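Local coordinates for collagen adhesin protein (PDB 2Z1P) that probably binds collagen as a cell-wall-anchored adhesin of Enterococcus faecalis, closing round its ligand as in the Collagen Hug model, at residues S18-V23 with F131-A136; S37-F42 with H109-I114; T55-L60 with H91-F96. All coordinates share one frame; numbering follows the deposited sequence.

All three contacts belong to the N-terminal Ig-like domain of the adhesin. Interaction 2 and interaction 3 are strand pairs in two different antiparallel sheets. These sheets face each other, and the contact centres are about 11 Å apart. F110 and F112 of interaction 2 pack on V92 and A94 of interaction 3, with F112 CD2 3.5 Å from V92 CG2. Interaction 1 lies beside both, with centres about 12 Å from interaction 2 and about 11 Å from interaction 3. Its strand pairs with 37-42, where K22 O is 2.9 Å from S41 N. Its loop meets 55-60, where F131 O is 2.9 Å from T59 N. Both of these are probably hydrogen bonds.

Interaction 1: residues S18-V23 with F131-A136; sequences SIVDKV and FGTATA
V23 lies over one face of the F131 ring. Its CG2 is 4.1 Å from the ring centroid and 28° off the ring normal, a CH-pi contact. CG2 stands anti to the backbone N, which leaves CG1 (chi1 37°) between the N and the carbonyl carbon. CG1 then touches both F131 CD2 and the hydroxyl oxygen of T135, with V23 CG1 3.5 Å from T135 OG1. T135 also lays CG2 against the opposite backbone, 3.8 Å from both V20 O and D21 O. V20 and T133 meet tip to tip by methyl groups, V20 CG1 to T133 CG2 at 3.6 Å. This packed side continues into L58, which touches V23, F131 and T133. The contact joins edge strand 20-25 of an Ig-like beta sandwich to the loop between strands 125-129 and 138-143. D21 and K22 both face S41 of the next strand, a classic beta bulge. They form the loose side and barely touch the loop, for both leave the backbone away from it. The D21 carboxylate turns back to its own sheet, where OD2 is hydrogen-bonded to S43 OG. K22 is exposed, and its amine has a long, weak ion pair with E24.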
loop_
_atom_site.group_PDB
_atom_site.type_symbol
_atom_site.label_atom_id
_atom_site.label_comp_id
_atom_site.label_asym_id
_atom_site.label_seq_id
_atom_site.Cartn_x
_atom_site.Cartn_y
_atom_site.Cartn_z
ATOM N N SER A 18 14.355 -26.305 14.607
ATOM C CA SER A 18 15.324 -25.374 15.155
ATOM C C SER A 18 15.810 -24.416 14.067
ATOM O O SER A 18 16.425 -23.385 14.357
ATOM C CB SER A 18 16.505 -26.159 15.715
ATOM O OG SER A 18 17.699 -25.398 15.661
ATOM N N ILE A 19 15.536 -24.767 12.812
ATOM C CA ILE A 19 15.957 -23.955 11.676
ATOM C C ILE A 19 15.458 -22.517 11.753
ATOM O O ILE A 19 16.243 -21.579 11.605
ATOM C CB ILE A 19 15.485 -24.591 10.346
ATOM C CG1 ILE A 19 16.279 -25.871 10.086
ATOM C CG2 ILE A 19 15.675 -23.619 9.193
ATOM C CD1 ILE A 19 15.500 -26.930 9.326
ATOM N N VAL A 20 14.159 -22.341 11.992
ATOM C CA VAL A 20 13.563 -21.005 12.073
ATOM C C VAL A 20 14.162 -20.172 13.210
ATOM O O VAL A 20 14.055 -20.543 14.379
ATOM C CB VAL A 20 12.047 -21.097 12.274
ATOM C CG1 VAL A 20 11.414 -19.759 11.986
ATOM C CG2 VAL A 20 11.477 -22.181 11.382
ATOM N N ASP A 21 14.792 -19.052 12.862
ATOM C CA ASP A 21 15.420 -18.178 13.852
ATOM C C ASP A 21 14.505 -17.091 14.400
ATOM O O ASP A 21 14.608 -16.720 15.568
ATOM C CB ASP A 21 16.676 -17.546 13.267
ATOM C CG ASP A 21 17.752 -18.566 12.996
ATOM O OD1 ASP A 21 18.571 -18.842 13.903
ATOM O OD2 ASP A 21 17.757 -19.118 11.877
ATOM N N LYS A 22 13.621 -16.568 13.554
ATOM C CA LYS A 22 12.673 -15.550 13.993
ATOM C C LYS A 22 11.701 -15.115 12.903
ATOM O O LYS A 22 11.998 -15.201 11.712
ATOM C CB LYS A 22 13.402 -14.318 14.572
ATOM C CG LYS A 22 14.110 -13.431 13.574
ATOM C CD LYS A 22 14.817 -12.242 14.242
ATOM C CE LYS A 22 13.846 -11.395 15.067
ATOM N NZ LYS A 22 14.507 -10.197 15.671
ATOM N N VAL A 23 10.518 -14.691 13.345
ATOM C CA VAL A 23 9.445 -14.181 12.491
ATOM C C VAL A 23 9.142 -12.831 13.138
ATOM O O VAL A 23 8.385 -12.726 14.094
ATOM C CB VAL A 23 8.192 -15.106 12.500
ATOM C CG1 VAL A 23 7.969 -15.684 13.882
ATOM C CG2 VAL A 23 6.964 -14.333 12.039
ATOM N N PHE A 131 2.998 -18.213 15.413
ATOM C CA PHE A 131 2.848 -18.522 13.991
ATOM C C PHE A 131 3.034 -20.000 13.623
ATOM O O PHE A 131 3.304 -20.325 12.462
ATOM C CB PHE A 131 3.804 -17.640 13.191
ATOM C CG PHE A 131 3.481 -16.174 13.280
ATOM C CD1 PHE A 131 2.451 -15.630 12.519
ATOM C CD2 PHE A 131 4.164 -15.349 14.163
ATOM C CE1 PHE A 131 2.106 -14.292 12.642
ATOM C CE2 PHE A 131 3.826 -14.016 14.292
ATOM C CZ PHE A 131 2.792 -13.485 13.527
ATOM N N GLY A 132 2.849 -20.884 14.609
ATOM C CA GLY A 132 3.018 -22.314 14.395
ATOM C C GLY A 132 4.497 -22.609 14.236
ATOM O O GLY A 132 4.890 -23.465 13.449
ATOM N N THR A 133 5.311 -21.891 15.006
ATOM C CA THR A 133 6.770 -22.002 14.968
ATOM C C THR A 133 7.379 -22.264 16.346
ATOM O O THR A 133 6.710 -22.150 17.365
ATOM C CB THR A 133 7.376 -20.697 14.394
ATOM O OG1 THR A 133 6.939 -20.536 13.042
ATOM C CG2 THR A 133 8.887 -20.729 14.430
ATOM N N ALA A 134 8.654 -22.617 16.368
ATOM C CA ALA A 134 9.343 -22.884 17.619
ATOM C C ALA A 134 9.760 -21.563 18.258
ATOM O O ALA A 134 10.268 -21.523 19.378
ATOM C CB ALA A 134 10.569 -23.736 17.350
ATOM N N THR A 135 9.540 -20.480 17.534
ATOM C CA THR A 135 9.903 -19.161 18.012
ATOM C C THR A 135 8.925 -18.587 19.028
ATOM O O THR A 135 7.763 -18.994 19.095
ATOM C CB THR A 135 10.017 -18.187 16.840
ATOM O OG1 THR A 135 8.819 -18.253 16.047
ATOM C CG2 THR A 135 11.243 -18.532 15.987
ATOM N N ALA A 136 9.418 -17.631 19.808
ATOM C CA ALA A 136 8.626 -16.971 20.835
ATOM C C ALA A 136 7.203 -16.620 20.398
ATOM O O ALA A 136 6.929 -16.373 19.223
ATOM C CB ALA A 136 9.344 -15.708 21.318
#

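Interaction 2: residues S37-F42 with H109-I114; sequences SIKVSF and HFSFGI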
loop_
_atom_site.group_PDB
_atom_site.type_symbol
_atom_site.label_atom_id
_atom_site.label_comp_id
_atom_site.label_asym_id
_atom_site.label_seq_id
_atom_site.Cartn_x
_atom_site.Cartn_y
_atom_site.Cartn_z
ATOM N N SER A 37 4.740 -5.894 6.888
ATOM C CA SER A 37 5.625 -6.958 6.435
ATOM C C SER A 37 6.079 -7.770 7.633
ATOM O O SER A 37 6.375 -7.222 8.699
ATOM C CB SER A 37 6.863 -6.385 5.742
ATOM O OG SER A 37 6.519 -5.487 4.703
ATOM N N ILE A 38 6.119 -9.084 7.446
ATOM C CA ILE A 38 6.563 -10.012 8.476
ATOM C C ILE A 38 7.798 -10.665 7.859
ATOM O O ILE A 38 7.748 -11.162 6.727
ATOM C CB ILE A 38 5.478 -11.079 8.780
ATOM C CG1 ILE A 38 4.193 -10.390 9.232
ATOM C CG2 ILE A 38 5.952 -12.029 9.870
ATOM C CD1 ILE A 38 3.096 -11.334 9.580
ATOM N N LYS A 39 8.911 -10.642 8.588
ATOM C CA LYS A 39 10.156 -11.210 8.081
ATOM C C LYS A 39 10.597 -12.472 8.821
ATOM O O LYS A 39 10.875 -12.429 10.018
ATOM C CB LYS A 39 11.248 -10.159 8.177
ATOM C CG LYS A 39 12.563 -10.595 7.611
ATOM C CD LYS A 39 13.595 -9.602 8.010
ATOM C CE LYS A 39 14.879 -9.905 7.345
ATOM N NZ LYS A 39 15.899 -8.966 7.850
ATOM N N VAL A 40 10.671 -13.588 8.098
ATOM C CA VAL A 40 11.087 -14.858 8.690
ATOM C C VAL A 40 12.522 -15.230 8.294
ATOM O O VAL A 40 12.782 -15.576 7.146
ATOM C CB VAL A 40 10.166 -16.020 8.251
ATOM C CG1 VAL A 40 10.524 -17.281 9.049
ATOM C CG2 VAL A 40 8.706 -15.641 8.425
ATOM N N SER A 41 13.450 -15.161 9.242
ATOM C CA SER A 41 14.838 -15.506 8.968
ATOM C C SER A 41 15.085 -16.970 9.351
ATOM O O SER A 41 14.418 -17.496 10.239
ATOM C CB SER A 41 15.760 -14.601 9.780
ATOM O OG SER A 41 15.483 -13.236 9.528
ATOM N N PHE A 42 16.023 -17.638 8.684
ATOM C CA PHE A 42 16.319 -19.030 9.017
ATOM C C PHE A 42 17.797 -19.343 8.873
ATOM O O PHE A 42 18.497 -18.730 8.066
ATOM C CB PHE A 42 15.500 -19.980 8.149
ATOM C CG PHE A 42 15.619 -19.706 6.690
ATOM C CD1 PHE A 42 16.837 -19.856 6.036
ATOM C CD2 PHE A 42 14.511 -19.274 5.967
ATOM C CE1 PHE A 42 16.957 -19.580 4.686
ATOM C CE2 PHE A 42 14.617 -18.994 4.610
ATOM C CZ PHE A 42 15.844 -19.148 3.969
ATOM N N HIS A 109 16.365 -15.656 4.571
ATOM C CA HIS A 109 15.177 -15.028 5.121
ATOM C C HIS A 109 14.135 -14.822 4.025
ATOM O O HIS A 109 14.358 -15.168 2.873
ATOM C CB HIS A 109 15.537 -13.669 5.770
ATOM C CG HIS A 109 15.640 -12.521 4.814
ATOM N ND1 HIS A 109 16.818 -12.158 4.185
ATOM C CD2 HIS A 109 14.722 -11.587 4.431
ATOM C CE1 HIS A 109 16.623 -11.065 3.479
ATOM N NE2 HIS A 109 15.349 -10.696 3.616
ATOM N N PHE A 110 12.990 -14.266 4.389
ATOM C CA PHE A 110 11.952 -14.004 3.411
ATOM C C PHE A 110 10.832 -13.226 4.070
ATOM O O PHE A 110 10.329 -13.612 5.121
ATOM C CB PHE A 110 11.454 -15.315 2.767
ATOM C CG PHE A 110 10.591 -16.181 3.654
ATOM C CD1 PHE A 110 9.253 -15.866 3.881
ATOM C CD2 PHE A 110 11.091 -17.368 4.191
ATOM C CE1 PHE A 110 8.420 -16.723 4.622
ATOM C CE2 PHE A 110 10.266 -18.232 4.935
ATOM C CZ PHE A 110 8.928 -17.906 5.146
ATOM N N SER A 111 10.493 -12.091 3.467
ATOM C CA SER A 111 9.433 -11.231 3.971
ATOM C C SER A 111 8.189 -11.448 3.124
ATOM O O SER A 111 8.293 -11.719 1.924
ATOM C CB SER A 111 9.839 -9.759 3.864
ATOM O OG SER A 111 11.106 -9.530 4.449
ATOM N N PHE A 112 7.021 -11.359 3.759
ATOM C CA PHE A 112 5.748 -11.477 3.060
ATOM C C PHE A 112 4.811 -10.444 3.691
ATOM O O PHE A 112 5.058 -9.974 4.806
ATOM C CB PHE A 112 5.164 -12.898 3.140
ATOM C CG PHE A 112 4.765 -13.333 4.518
ATOM C CD1 PHE A 112 5.723 -13.731 5.446
ATOM C CD2 PHE A 112 3.421 -13.379 4.882
ATOM C CE1 PHE A 112 5.345 -14.176 6.729
ATOM C CE2 PHE A 112 3.035 -13.819 6.157
ATOM C CZ PHE A 112 4.000 -14.219 7.081
ATOM N N GLY A 113 3.761 -10.068 2.962
ATOM C CA GLY A 113 2.844 -9.064 3.460
ATOM C C GLY A 113 1.515 -9.606 3.903
ATOM O O GLY A 113 1.016 -10.575 3.335
ATOM N N ILE A 114 0.960 -8.982 4.941
ATOM C CA ILE A 114 -0.340 -9.358 5.486
ATOM C C ILE A 114 -1.134 -8.078 5.575
ATOM O O ILE A 114 -0.596 -6.982 5.408
ATOM C CB ILE A 114 -0.261 -9.950 6.940
ATOM C CG1 ILE A 114 0.360 -8.931 7.893
ATOM C CG2 ILE A 114 0.519 -11.242 6.972
ATOM C CD1 ILE A 114 -0.667 -8.093 8.617
#
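The F110 ring has V40 CB over one face, 4.0 Å from the centroid and 17° off the normal. At its edge stands F42: F110 CD2 is 3.9 Å from F42 CE2. The F42 ring has the backbone N of H109 over one face. V40 CG2 lies at the edge of the F112 ring, while I38 CB makes an off-centre CH-pi contact with it. F110 and F112 reach across because CG sits between the backbone N and the carbonyl carbon (chi1 73° and 66°). On the other side of the sheet, K39 lays CE over the H109 imidazole, 3.4 Å from H109 CD2. The strands run antiparallel in one sheet of an Ig-like domain. I38 N gives F112 O a 3.0 Å bond, and F112 N returns one to I38 O. V40 N gives F110 O a straight 3.0 Å bond, but the return from F110 N to V40 O is weak. H109 also bonds by backbone to E305, and S37 touches V300 and F301: the C-terminal tail runs here, consistent with the Collagen Hug latch. The apolar face thus seals against the second sheet, and K39 NZ, 4.6 Å from H109 NE2, would probably disfavour a protonated histidine.

Interaction 3: residues T55-L60 with H91-F96; sequences TITLTL and HVVATF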
loop_
_atom_site.group_PDB
_atom_site.type_symbol
_atom_site.label_atom_id
_atom_site.label_comp_id
_atom_site.label_asym_id
_atom_site.label_seq_id
_atom_site.Cartn_x
_atom_site.Cartn_y
_atom_site.Cartn_z
ATOM N N THR A 55 10.572 -28.117 4.710
ATOM C CA THR A 55 9.720 -26.947 4.551
ATOM C C THR A 55 9.412 -26.094 5.776
ATOM O O THR A 55 8.684 -26.528 6.666
ATOM C CB THR A 55 8.365 -27.348 3.971
ATOM O OG1 THR A 55 7.512 -26.204 3.967
ATOM C CG2 THR A 55 7.709 -28.436 4.821
ATOM N N ILE A 56 9.941 -24.871 5.808
ATOM C CA ILE A 56 9.658 -23.951 6.912
ATOM C C ILE A 56 8.333 -23.248 6.581
ATOM O O ILE A 56 8.299 -22.271 5.839
ATOM C CB ILE A 56 10.822 -22.924 7.117
ATOM C CG1 ILE A 56 10.284 -21.542 7.488
ATOM C CG2 ILE A 56 11.653 -22.825 5.867
ATOM C CD1 ILE A 56 9.455 -21.518 8.734
ATOM N N THR A 57 7.244 -23.781 7.133
ATOM C CA THR A 57 5.897 -23.262 6.908
ATOM C C THR A 57 5.271 -22.598 8.145
ATOM O O THR A 57 5.330 -23.145 9.250
ATOM C CB THR A 57 4.958 -24.396 6.402
ATOM O OG1 THR A 57 3.592 -24.043 6.637
ATOM C CG2 THR A 57 5.264 -25.707 7.106
ATOM N N LEU A 58 4.679 -21.415 7.934
ATOM C CA LEU A 58 4.029 -20.620 8.986
ATOM C C LEU A 58 2.519 -20.607 8.857
ATOM O O LEU A 58 1.980 -20.556 7.753
ATOM C CB LEU A 58 4.494 -19.162 8.949
ATOM C CG LEU A 58 5.831 -18.766 9.562
ATOM C CD1 LEU A 58 6.962 -19.129 8.620
ATOM C CD2 LEU A 58 5.821 -17.270 9.830
ATOM N N THR A 59 1.845 -20.630 10.000
ATOM C CA THR A 59 0.389 -20.599 10.045
ATOM C C THR A 59 -0.040 -19.266 10.660
ATOM O O THR A 59 0.368 -18.920 11.771
ATOM C CB THR A 59 -0.169 -21.805 10.854
ATOM O OG1 THR A 59 -1.433 -21.461 11.429
ATOM C CG2 THR A 59 0.790 -22.214 11.947
ATOM N N LEU A 60 -0.861 -18.528 9.916
ATOM C CA LEU A 60 -1.323 -17.200 10.308
ATOM C C LEU A 60 -2.597 -17.135 11.153
ATOM O O LEU A 60 -3.502 -17.957 11.002
ATOM C CB LEU A 60 -1.530 -16.353 9.046
ATOM C CG LEU A 60 -0.435 -16.395 7.963
ATOM C CD1 LEU A 60 -0.903 -15.617 6.740
ATOM C CD2 LEU A 60 0.868 -15.821 8.483
ATOM N N HIS A 91 -1.978 -19.303 5.403
ATOM C CA HIS A 91 -0.621 -19.666 5.817
ATOM C C HIS A 91 0.420 -19.288 4.767
ATOM O O HIS A 91 0.070 -18.825 3.685
ATOM C CB HIS A 91 -0.579 -21.170 6.005
ATOM C CG HIS A 91 -1.058 -21.924 4.803
ATOM N ND1 HIS A 91 -0.196 -22.522 3.901
ATOM C CD2 HIS A 91 -2.307 -22.136 4.316
ATOM C CE1 HIS A 91 -0.894 -23.065 2.922
ATOM N NE2 HIS A 91 -2.176 -22.847 3.148
ATOM N N VAL A 92 1.694 -19.501 5.088
ATOM C CA VAL A 92 2.796 -19.230 4.159
ATOM C C VAL A 92 3.702 -20.459 4.131
ATOM O O VAL A 92 4.014 -21.009 5.186
ATOM C CB VAL A 92 3.629 -18.014 4.593
ATOM C CG1 VAL A 92 4.980 -18.012 3.885
ATOM C CG2 VAL A 92 2.875 -16.749 4.271
ATOM N N VAL A 93 4.137 -20.878 2.940
ATOM C CA VAL A 93 4.974 -22.077 2.819
ATOM C C VAL A 93 6.268 -22.004 1.999
ATOM O O VAL A 93 6.248 -21.961 0.763
ATOM C CB VAL A 93 4.157 -23.250 2.248
ATOM C CG1 VAL A 93 5.005 -24.511 2.254
ATOM C CG2 VAL A 93 2.878 -23.444 3.045
ATOM N N ALA A 94 7.398 -22.022 2.693
ATOM C CA ALA A 94 8.685 -21.996 2.024
ATOM C C ALA A 94 9.086 -23.461 1.884
ATOM O O ALA A 94 8.954 -24.224 2.836
ATOM C CB ALA A 94 9.695 -21.243 2.865
ATOM N N THR A 95 9.548 -23.856 0.699
ATOM C CA THR A 95 9.965 -25.238 0.437
ATOM C C THR A 95 11.356 -25.221 -0.167
ATOM O O THR A 95 11.747 -24.229 -0.764
ATOM C CB THR A 95 9.040 -25.902 -0.564
ATOM O OG1 THR A 95 8.977 -25.083 -1.735
ATOM C CG2 THR A 95 7.644 -26.056 0.011
ATOM N N PHE A 96 12.103 -26.310 -0.026
ATOM C CA PHE A 96 13.458 -26.361 -0.580
ATOM C C PHE A 96 13.728 -27.589 -1.472
ATOM O O PHE A 96 14.707 -28.302 -1.239
ATOM C CB PHE A 96 14.506 -26.370 0.543
ATOM C CG PHE A 96 14.551 -25.117 1.379
ATOM C CD1 PHE A 96 13.544 -24.827 2.294
ATOM C CD2 PHE A 96 15.654 -24.263 1.308
ATOM C CE1 PHE A 96 13.643 -23.708 3.132
ATOM C CE2 PHE A 96 15.760 -23.145 2.139
ATOM C CZ PHE A 96 14.757 -22.868 3.052
#
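V92 O accepts two hydrogen bonds from strand 57-59. L58 N donates one at 2.9 Å. T57 OG1 adds a weak one at 3.4 Å. L58 O receives V92 N at 2.9 Å, with an angle of 170° at the hydrogen. These two backbone bonds make L58 and V92 a hydrogen-bonded antiparallel pair, flanked by the non-hydrogen-bonded pairs T57 with V93 and T59 with H91. The hydroxyl of T55 makes the shortest bond of the contact, T55 OG1 to A94 O at 2.7 Å. OG1 lies anti to the T55 backbone N (chi1 174°), which turns it toward the carbonyl. It donates from a position tilted out of the carbonyl plane. A94 N gives a longer bond to I56 O, at 3.3 Å. T57 and V93 lie side by side, with T57 OG1 against V93 CG2.

I56 CG2 meets the edge of the F96 ring, 3.5 Å from CE1 of F96. At the other end, L60 CG rests against the H91 backbone, and the H91 ring stacks with Y88. L58 and V92 point inward to the facing sheet of the Ig-like sandwich. V92 and A94 pack on F110 of strand 107-116, and L58 and I56 touch strand 20-25. Strand 57-59 is the outermost strand of its sheet, and strand 91-95 pairs onward with 84-87.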